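Local coordinates for protein 4-hydroxybutyrate CoA-transferase (Porphyromonas gingivalis, PDB 3D3U) that probably transfers coenzyme A between acyl-CoA thioesters and small carboxylates such as acetate or 4-hydroxybutyrate, at residues Asp211-Gly216 with Ala223-Leu228; Glu239-Gly244 with Lys275-Phe280; Leu314-Met319 with Glu408-Ile413. One frame throughout, in Å; residues are numbered along the deposited sequence.

Contact 1: Asp211-Gly216 with Ala223-Leu228; sequences DTLQLG and AVLRAL
Leu213 and Leu215 of strand 212-215 face Leu225 and Leu228 where the helix packs on one face of the strand, the closest pair of CA atoms across the two segments, Leu215 CA and Val224 CA, being 8.7 Å apart. Every link between the segments is apolar, with no hydrogen bond from one to the other. The nearest meeting is between the branched ends of Leu215 and Leu225, which cross obliquely. CD1 of Leu225 reaches Leu215 CD2 at 3.7 Å and is also 4.0 Å from Leu215 CD1, so one methyl group of the helix sits against the fork of the strand leucine. The other helix methyl, Leu225 CD2, lies 4.1 Å from Leu215 CD1. The CB of Leu225 does not aim at the strand; its chi1 of -100° swings the isobutyl end round to it.

Two residues back along the strand, Leu213 adds a second, looser contact. Its CD1 is 4.3 Å from Leu225 CD1 and equally 4.3 Å from Leu228 CD1, so the three methyls form a triangle. Leu225 CD1 therefore serves both strand leucines, while Leu228 extends the seam beyond Leu225. Gln214, between the two leucines, turns to the other face and packs on Ser309 and Asn311.

The segments begin the beta-alpha-beta unit made by strand 212-215, helix 219-226 and strand 235-237. Strand 212-215 lies in the mixed sheet between parallel strands 235-237 and 307-311. Helix 219-226 has helix 194-204 against Ala223 and Ala227, and helix 243-251 against Leu225.

Contact 2: Glu239-Gly244 with Lys275-Phe280; sequences EMFTDG and KELYDF
Leu277 carries this contact, pressing against the chain at Phe241, Thr242 and Asp243; Leu277 CA and Asp243 CA are 5.7 Å apart. Read in order, helix 275-281 begins with residues that look elsewhere. Lys275 sets out from its CB away from the other segment and makes a salt bridge one turn along, from Lys275 NZ to Asp279 OD1 at 3.2 Å, using the syn lone pair of that oxygen. Glu276 starts toward 239-244, but its carboxylate leads off to a salt bridge with Arg250.

Next comes Leu277, whose methyls divide the work. Leu277 CD2 approaches the rim of the Phe241 ring near its plane, 4.1 Å from Phe241 CE2; a chi1 of 71° sets that ring between the backbone N and carbonyl carbon of Phe241. Leu277 CD1 is 4.2 Å from Thr242 CG2, the two side chains crossing at about a right angle, and it also lies 3.6 Å from the carbonyl carbon, Thr242 C. The branch point Leu277 CG rests 3.6 Å from Asp243 OD2, a packing contact. The strongest polar partner of the Asp243 carboxylate is Ser274, whose OG meets OD1 and also receives the N-H of Leu277, tying both sides of the contact to one hydroxyl.

The CB of Tyr278 points away, and its OH hydrogen-bonds with Ala185 O and Gly273 N; Phe280 packs on Met246 and Ile249 of helix 243-251. Both segments lie where a helix starts after a parallel strand, 235-237 and 266-268 respectively: an arrangement characteristic of successive beta-alpha units in a Rossmann-like alpha/beta domain.

Contact 3: Leu314-Met319 with Glu408-Ile413; sequences LEMDLM and EALTAI
Met316, on the short strand 316-317, reaches across to Leu410 of helix 403-413, and its path shows how a flexible chain makes its contact with its last atom. CB starts out toward the helix. CG stands anti to the backbone N, chi1 165°, continuing that course without yet meeting the helix segment, and SD is likewise a spacer. After bends at chi2 and chi3 the terminal Met316 CE arrives at the branched end of Leu410, 3.7 Å from CD2, 4.0 Å from CD1 and 4.1 Å from CG. The methyl thus lodges at the fork of the leucine, the two side chains crossing at about a right angle. Val389 of strand 388-391 touches both Met316 and Leu410.

Leu410 CD2 also lies 4.3 Å from the carbonyl oxygen of Asp317, whose CB points away from the helix. Farther on, Leu318 sends CD2 to within 3.8 Å of Thr411 OG1. This is a packing contact: the threonine hydroxyl is hydrogen-bonded to Ala407 O, one turn back in its own helix, and Leu422 of helix 418-427 touches both residues.

With no hydrogen bond or salt bridge between the segments, the pairing rests on methyl contacts and shape. The directional bonds run instead within the helix and from strand 316-317 to its parallel partner, 369-370.

Contacts 1 and 2 adjoin along the same mixed sheet, their centres 15 Å apart, and illustrate how consecutive beta-alpha units share surfaces. Leu225 CD2 of contact 1 packs 3.7 Å from Gly244 C of contact 2, and Gln214 CG is 4.1 Å from Glu239 N. Helix 243-251, which begins within contact 2, links them: it lies against Leu225 of helix 219-226 and packs on Phe280. Contact 3 stands apart, its centre 22 Å from that of contact 1 and 33 Å from that of contact 2, with nearest atoms about 11 and 13 Å away. It joins the small two-stranded sheet to a helix near the C-terminal end of the chain.

Contact 1: Asp211-Gly216 with Ala223-Leu228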
loop_
_atom_site.group_PDB
_atom_site.type_symbol
_atom_site.label_atom_id
_atom_site.label_comp_id
_atom_site.label_asym_id
_atom_site.label_seq_id
_atom_site.Cartn_x
_atom_site.Cartn_y
_atom_site.Cartn_z
ATOM N N ASP A 211 20.466 -0.638 3.769
ATOM C CA ASP A 211 19.657 0.108 2.803
ATOM C C ASP A 211 18.227 0.179 3.258
ATOM O O ASP A 211 17.713 -0.846 3.690
ATOM C CB ASP A 211 19.595 -0.652 1.490
ATOM C CG ASP A 211 20.828 -0.567 0.724
ATOM O OD1 ASP A 211 20.837 -1.008 -0.451
ATOM O OD2 ASP A 211 21.888 -0.096 1.232
ATOM N N THR A 212 17.517 1.280 3.149
ATOM C CA THR A 212 16.260 1.196 3.790
ATOM C C THR A 212 15.302 0.930 2.632
ATOM O O THR A 212 15.075 1.775 1.781
ATOM C CB THR A 212 15.983 2.414 4.633
ATOM O OG1 THR A 212 15.431 3.389 3.792
ATOM C CG2 THR A 212 17.305 3.144 5.168
ATOM N N LEU A 213 14.790 -0.280 2.531
ATOM C CA LEU A 213 13.952 -0.655 1.368
ATOM C C LEU A 213 12.553 -0.239 1.277
ATOM O O LEU A 213 11.874 -0.180 2.276
ATOM C CB LEU A 213 13.774 -2.162 1.295
ATOM C CG LEU A 213 15.003 -3.037 1.418
ATOM C CD1 LEU A 213 14.583 -4.476 1.663
ATOM C CD2 LEU A 213 16.036 -2.867 0.309
ATOM N N GLN A 214 12.075 -0.154 0.042
ATOM C CA GLN A 214 10.622 -0.204 -0.237
ATOM C C GLN A 214 10.179 -1.220 -1.243
ATOM O O GLN A 214 10.472 -1.085 -2.435
ATOM C CB GLN A 214 10.078 1.168 -0.692
ATOM C CG GLN A 214 8.580 1.143 -0.899
ATOM C CD GLN A 214 8.191 0.800 -2.308
ATOM O OE1 GLN A 214 8.461 1.545 -3.208
ATOM N NE2 GLN A 214 7.612 -0.344 -2.502
ATOM N N LEU A 215 9.387 -2.164 -0.800
ATOM C CA LEU A 215 8.832 -3.155 -1.729
ATOM C C LEU A 215 7.321 -3.387 -1.689
ATOM O O LEU A 215 6.673 -3.053 -0.736
ATOM C CB LEU A 215 9.541 -4.512 -1.573
ATOM C CG LEU A 215 10.008 -5.174 -0.283
ATOM C CD1 LEU A 215 9.380 -6.547 -0.295
ATOM C CD2 LEU A 215 11.481 -5.350 -0.342
ATOM N N GLY A 216 6.748 -3.992 -2.719
ATOM C CA GLY A 216 5.368 -4.446 -2.581
ATOM C C GLY A 216 5.124 -5.704 -1.750
ATOM O O GLY A 216 5.847 -6.007 -0.788
ATOM N N ALA A 223 10.209 -12.885 -2.800
ATOM C CA ALA A 223 11.425 -13.469 -3.381
ATOM C C ALA A 223 12.580 -12.629 -2.943
ATOM O O ALA A 223 13.644 -13.199 -2.562
ATOM C CB ALA A 223 11.380 -13.535 -4.903
ATOM N N VAL A 224 12.369 -11.299 -2.952
ATOM C CA VAL A 224 13.481 -10.386 -2.775
ATOM C C VAL A 224 13.979 -10.569 -1.399
ATOM O O VAL A 224 15.184 -10.619 -1.188
ATOM C CB VAL A 224 13.103 -8.953 -2.753
ATOM C CG1 VAL A 224 14.374 -8.111 -2.660
ATOM C CG2 VAL A 224 12.314 -8.598 -3.925
ATOM N N LEU A 225 13.055 -10.612 -0.440
ATOM C CA LEU A 225 13.422 -10.762 0.938
ATOM C C LEU A 225 14.055 -12.131 1.169
ATOM O O LEU A 225 14.962 -12.225 1.949
ATOM C CB LEU A 225 12.180 -10.648 1.764
ATOM C CG LEU A 225 11.747 -9.410 2.514
ATOM C CD1 LEU A 225 12.387 -8.212 1.829
ATOM C CD2 LEU A 225 10.232 -9.573 2.382
ATOM N N ARG A 226 13.611 -13.189 0.464
ATOM C CA ARG A 226 14.335 -14.478 0.486
ATOM C C ARG A 226 15.776 -14.295 0.062
ATOM O O ARG A 226 16.678 -14.721 0.784
ATOM C CB ARG A 226 13.672 -15.591 -0.304
ATOM C CG ARG A 226 12.574 -16.403 0.434
ATOM C CD ARG A 226 12.869 -16.819 1.915
ATOM N NE ARG A 226 11.611 -17.333 2.469
ATOM C CZ ARG A 226 11.337 -17.790 3.727
ATOM N NH1 ARG A 226 12.225 -17.806 4.733
ATOM N NH2 ARG A 226 10.112 -18.245 3.962
ATOM N N ALA A 227 16.035 -13.612 -1.064
ATOM C CA ALA A 227 17.433 -13.337 -1.533
ATOM C C ALA A 227 18.258 -12.524 -0.516
ATOM O O ALA A 227 19.466 -12.386 -0.645
ATOM C CB ALA A 227 17.401 -12.623 -2.923
ATOM N N LEU A 228 17.646 -11.927 0.493
ATOM C CA LEU A 228 18.443 -10.955 1.307
ATOM C C LEU A 228 18.818 -11.549 2.690
ATOM O O LEU A 228 19.195 -10.807 3.622
ATOM C CB LEU A 228 17.672 -9.609 1.442
ATOM C CG LEU A 228 17.455 -8.803 0.150
ATOM C CD1 LEU A 228 16.141 -8.145 0.117
ATOM C CD2 LEU A 228 18.533 -7.767 -0.166
#

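Contact 2: Glu239-Gly244 with Lys275-Phe280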
loop_
_atom_site.group_PDB
_atom_site.type_symbol
_atom_site.label_atom_id
_atom_site.label_comp_id
_atom_site.label_asym_id
_atom_site.label_seq_id
_atom_site.Cartn_x
_atom_site.Cartn_y
_atom_site.Cartn_z
ATOM N N GLU A 239 5.123 1.834 1.281
ATOM C CA GLU A 239 3.770 2.030 1.483
ATOM C C GLU A 239 3.053 0.821 2.030
ATOM O O GLU A 239 2.015 1.012 2.554
ATOM C CB GLU A 239 3.060 2.693 0.331
ATOM C CG GLU A 239 3.042 1.961 -0.994
ATOM C CD GLU A 239 2.038 2.648 -1.952
ATOM O OE1 GLU A 239 0.788 2.427 -1.725
ATOM O OE2 GLU A 239 2.503 3.397 -2.906
ATOM N N MET A 240 3.528 -0.417 1.922
ATOM C CA MET A 240 2.781 -1.526 2.641
ATOM C C MET A 240 3.601 -2.712 2.965
ATOM O O MET A 240 4.607 -2.888 2.400
ATOM C CB MET A 240 1.551 -1.999 1.887
ATOM C CG MET A 240 1.869 -2.562 0.534
ATOM S SD MET A 240 0.352 -2.594 -0.577
ATOM C CE MET A 240 -0.080 -0.852 -1.030
ATOM N N PHE A 241 3.193 -3.549 3.858
ATOM C CA PHE A 241 3.987 -4.735 3.933
ATOM C C PHE A 241 3.211 -5.917 4.440
ATOM O O PHE A 241 2.085 -5.720 4.995
ATOM C CB PHE A 241 5.298 -4.507 4.715
ATOM C CG PHE A 241 5.111 -4.319 6.142
ATOM C CD1 PHE A 241 5.217 -3.055 6.683
ATOM C CD2 PHE A 241 4.743 -5.383 6.953
ATOM C CE1 PHE A 241 4.967 -2.817 8.093
ATOM C CE2 PHE A 241 4.512 -5.189 8.368
ATOM C CZ PHE A 241 4.654 -3.884 8.939
ATOM N N THR A 242 3.774 -7.131 4.231
ATOM C CA THR A 242 3.098 -8.404 4.694
ATOM C C THR A 242 3.980 -9.219 5.642
ATOM O O THR A 242 4.996 -8.744 6.203
ATOM C CB THR A 242 2.670 -9.407 3.540
ATOM O OG1 THR A 242 2.434 -8.757 2.282
ATOM C CG2 THR A 242 1.347 -10.200 3.864
ATOM N N ASP A 243 3.621 -10.492 5.732
ATOM C CA ASP A 243 4.358 -11.458 6.538
ATOM C C ASP A 243 5.801 -11.512 6.235
ATOM O O ASP A 243 6.504 -11.938 7.075
ATOM C CB ASP A 243 3.789 -12.849 6.379
ATOM C CG ASP A 243 2.321 -12.923 6.731
ATOM O OD1 ASP A 243 1.949 -13.942 7.372
ATOM O OD2 ASP A 243 1.472 -12.029 6.407
ATOM N N GLY A 244 6.253 -11.082 5.061
ATOM C CA GLY A 244 7.675 -11.253 4.698
ATOM C C GLY A 244 8.560 -10.427 5.597
ATOM O O GLY A 244 9.601 -10.881 6.153
ATOM N N LYS A 275 -3.062 -13.800 10.273
ATOM C CA LYS A 275 -3.325 -13.558 11.640
ATOM C C LYS A 275 -2.020 -13.438 12.384
ATOM O O LYS A 275 -1.909 -12.625 13.296
ATOM C CB LYS A 275 -4.142 -14.692 12.210
ATOM C CG LYS A 275 -4.707 -14.380 13.640
ATOM C CD LYS A 275 -5.131 -15.652 14.541
ATOM C CE LYS A 275 -5.085 -15.352 16.092
ATOM N NZ LYS A 275 -5.591 -13.878 16.074
ATOM N N GLU A 276 -1.005 -14.216 12.010
ATOM C CA GLU A 276 0.320 -14.030 12.619
ATOM C C GLU A 276 0.832 -12.595 12.466
ATOM O O GLU A 276 1.323 -12.004 13.417
ATOM C CB GLU A 276 1.317 -14.978 12.014
ATOM C CG GLU A 276 2.690 -14.874 12.680
ATOM C CD GLU A 276 3.154 -16.208 13.227
ATOM O OE1 GLU A 276 4.374 -16.409 13.542
ATOM O OE2 GLU A 276 2.236 -17.056 13.358
ATOM N N LEU A 277 0.728 -12.024 11.264
ATOM C CA LEU A 277 1.091 -10.628 11.078
ATOM C C LEU A 277 0.402 -9.848 12.132
ATOM O O LEU A 277 1.074 -9.138 12.920
ATOM C CB LEU A 277 0.616 -10.105 9.740
ATOM C CG LEU A 277 1.676 -9.440 8.894
ATOM C CD1 LEU A 277 1.086 -8.724 7.772
ATOM C CD2 LEU A 277 2.469 -8.465 9.679
ATOM N N TYR A 278 -0.930 -9.978 12.168
ATOM C CA TYR A 278 -1.742 -9.102 13.045
ATOM C C TYR A 278 -1.322 -9.251 14.454
ATOM O O TYR A 278 -0.945 -8.232 15.077
ATOM C CB TYR A 278 -3.248 -9.251 12.863
ATOM C CG TYR A 278 -3.628 -9.104 11.397
ATOM C CD1 TYR A 278 -2.970 -8.188 10.580
ATOM C CD2 TYR A 278 -4.597 -9.909 10.804
ATOM C CE1 TYR A 278 -3.255 -8.073 9.225
ATOM C CE2 TYR A 278 -4.900 -9.786 9.424
ATOM C CZ TYR A 278 -4.203 -8.866 8.641
ATOM O OH TYR A 278 -4.469 -8.700 7.281
ATOM N N ASP A 279 -1.270 -10.480 14.959
ATOM C CA ASP A 279 -0.697 -10.600 16.305
ATOM C C ASP A 279 0.708 -10.105 16.543
ATOM O O ASP A 279 0.996 -9.747 17.653
ATOM C CB ASP A 279 -0.772 -11.996 16.954
ATOM C CG ASP A 279 -2.045 -12.689 16.705
ATOM O OD1 ASP A 279 -3.016 -11.997 16.370
ATOM O OD2 ASP A 279 -2.161 -13.936 16.775
ATOM N N PHE A 280 1.594 -10.139 15.556
ATOM C CA PHE A 280 2.964 -9.601 15.728
ATOM C C PHE A 280 2.944 -8.062 15.782
ATOM O O PHE A 280 3.626 -7.419 16.637
ATOM C CB PHE A 280 3.841 -10.050 14.566
ATOM C CG PHE A 280 5.248 -9.451 14.525
ATOM C CD1 PHE A 280 6.284 -9.942 15.363
ATOM C CD2 PHE A 280 5.597 -8.480 13.542
ATOM C CE1 PHE A 280 7.633 -9.419 15.297
ATOM C CE2 PHE A 280 6.951 -7.983 13.487
ATOM C CZ PHE A 280 7.965 -8.481 14.387
#

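Contact 3: Leu314-Met319 with Glu408-Ile413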
loop_
_atom_site.group_PDB
_atom_site.type_symbol
_atom_site.label_atom_id
_atom_site.label_comp_id
_atom_site.label_asym_id
_atom_site.label_seq_id
_atom_site.Cartn_x
_atom_site.Cartn_y
_atom_site.Cartn_z
ATOM N N LEU A 314 3.802 -3.907 -15.367
ATOM C CA LEU A 314 3.111 -4.932 -16.104
ATOM C C LEU A 314 3.656 -5.045 -17.554
ATOM O O LEU A 314 3.585 -6.133 -18.178
ATOM C CB LEU A 314 1.559 -4.896 -15.850
ATOM C CG LEU A 314 1.079 -5.651 -14.491
ATOM C CD1 LEU A 314 1.221 -7.261 -14.438
ATOM C CD2 LEU A 314 1.471 -5.062 -12.957
ATOM N N GLU A 315 4.322 -3.992 -18.046
ATOM C CA GLU A 315 4.911 -4.080 -19.366
ATOM C C GLU A 315 5.873 -2.957 -19.482
ATOM O O GLU A 315 5.779 -2.013 -18.731
ATOM C CB GLU A 315 3.819 -4.045 -20.435
ATOM C CG GLU A 315 4.051 -3.040 -21.531
ATOM C CD GLU A 315 3.041 -3.154 -22.642
ATOM O OE1 GLU A 315 2.026 -2.386 -22.687
ATOM O OE2 GLU A 315 3.287 -4.033 -23.491
ATOM N N MET A 316 6.837 -3.083 -20.370
ATOM C CA MET A 316 7.796 -2.050 -20.528
ATOM C C MET A 316 8.241 -2.018 -21.935
ATOM O O MET A 316 8.042 -2.987 -22.679
ATOM C CB MET A 316 8.989 -2.368 -19.717
ATOM C CG MET A 316 10.186 -1.503 -20.105
ATOM S SD MET A 316 10.869 -0.882 -18.507
ATOM C CE MET A 316 12.544 -0.765 -18.839
ATOM N N ASP A 317 8.868 -0.923 -22.339
ATOM C CA ASP A 317 9.243 -0.824 -23.764
ATOM C C ASP A 317 10.739 -0.718 -24.014
ATOM O O ASP A 317 11.514 -0.568 -23.087
ATOM C CB ASP A 317 8.448 0.255 -24.518
ATOM C CG ASP A 317 8.913 1.706 -24.210
ATOM O OD1 ASP A 317 9.839 1.990 -23.373
ATOM O OD2 ASP A 317 8.368 2.658 -24.819
ATOM N N LEU A 318 11.141 -0.796 -25.279
ATOM C CA LEU A 318 12.570 -0.721 -25.628
ATOM C C LEU A 318 13.303 0.576 -25.223
ATOM O O LEU A 318 14.465 0.774 -25.606
ATOM C CB LEU A 318 12.762 -0.974 -27.125
ATOM C CG LEU A 318 12.579 -2.405 -27.641
ATOM C CD1 LEU A 318 13.057 -2.516 -29.103
ATOM C CD2 LEU A 318 13.294 -3.405 -26.758
ATOM N N MET A 319 12.638 1.400 -24.405
ATOM C CA MET A 319 13.007 2.778 -24.144
ATOM C C MET A 319 12.984 3.112 -22.650
ATOM O O MET A 319 13.608 4.073 -22.209
ATOM C CB MET A 319 11.986 3.651 -24.796
ATOM C CG MET A 319 12.445 5.033 -25.023
ATOM S SD MET A 319 12.351 5.289 -26.819
ATOM C CE MET A 319 10.820 4.454 -27.434
ATOM N N GLU A 408 19.008 -2.275 -25.918
ATOM C CA GLU A 408 19.542 -3.583 -26.042
ATOM C C GLU A 408 20.008 -4.191 -24.678
ATOM O O GLU A 408 20.171 -5.398 -24.555
ATOM C CB GLU A 408 20.415 -3.681 -27.323
ATOM C CG GLU A 408 21.900 -3.794 -27.203
ATOM C CD GLU A 408 22.485 -2.664 -26.381
ATOM O OE1 GLU A 408 23.514 -2.054 -26.832
ATOM O OE2 GLU A 408 21.928 -2.382 -25.289
ATOM N N ALA A 409 20.093 -3.381 -23.633
ATOM C CA ALA A 409 20.624 -3.901 -22.436
ATOM C C ALA A 409 19.423 -4.618 -21.876
ATOM O O ALA A 409 19.525 -5.611 -21.095
ATOM C CB ALA A 409 21.049 -2.793 -21.547
ATOM N N LEU A 410 18.255 -4.091 -22.242
ATOM C CA LEU A 410 16.955 -4.649 -21.836
ATOM C C LEU A 410 16.762 -5.955 -22.586
ATOM O O LEU A 410 16.432 -6.990 -21.978
ATOM C CB LEU A 410 15.832 -3.757 -22.319
ATOM C CG LEU A 410 14.861 -3.056 -21.402
ATOM C CD1 LEU A 410 14.792 -3.795 -20.085
ATOM C CD2 LEU A 410 15.274 -1.609 -21.193
ATOM N N THR A 411 16.946 -5.882 -23.912
ATOM C CA THR A 411 16.709 -7.025 -24.781
ATOM C C THR A 411 17.483 -8.246 -24.272
ATOM O O THR A 411 17.049 -9.372 -24.404
ATOM C CB THR A 411 17.175 -6.699 -26.208
ATOM O OG1 THR A 411 16.229 -5.827 -26.817
ATOM C CG2 THR A 411 17.239 -7.955 -27.096
ATOM N N ALA A 412 18.659 -7.971 -23.717
ATOM C CA ALA A 412 19.478 -8.971 -23.127
ATOM C C ALA A 412 18.743 -9.619 -21.961
ATOM O O ALA A 412 18.952 -10.773 -21.775
ATOM C CB ALA A 412 20.942 -8.438 -22.744
ATOM N N ILE A 413 17.895 -8.955 -21.201
ATOM C CA ILE A 413 17.172 -9.698 -20.136
ATOM C C ILE A 413 15.704 -10.165 -20.417
ATOM O O ILE A 413 15.015 -10.761 -19.524
ATOM C CB ILE A 413 17.125 -8.894 -18.879
ATOM C CG1 ILE A 413 16.100 -7.816 -19.022
ATOM C CG2 ILE A 413 18.513 -8.388 -18.573
ATOM C CD1 ILE A 413 15.917 -7.120 -17.825
#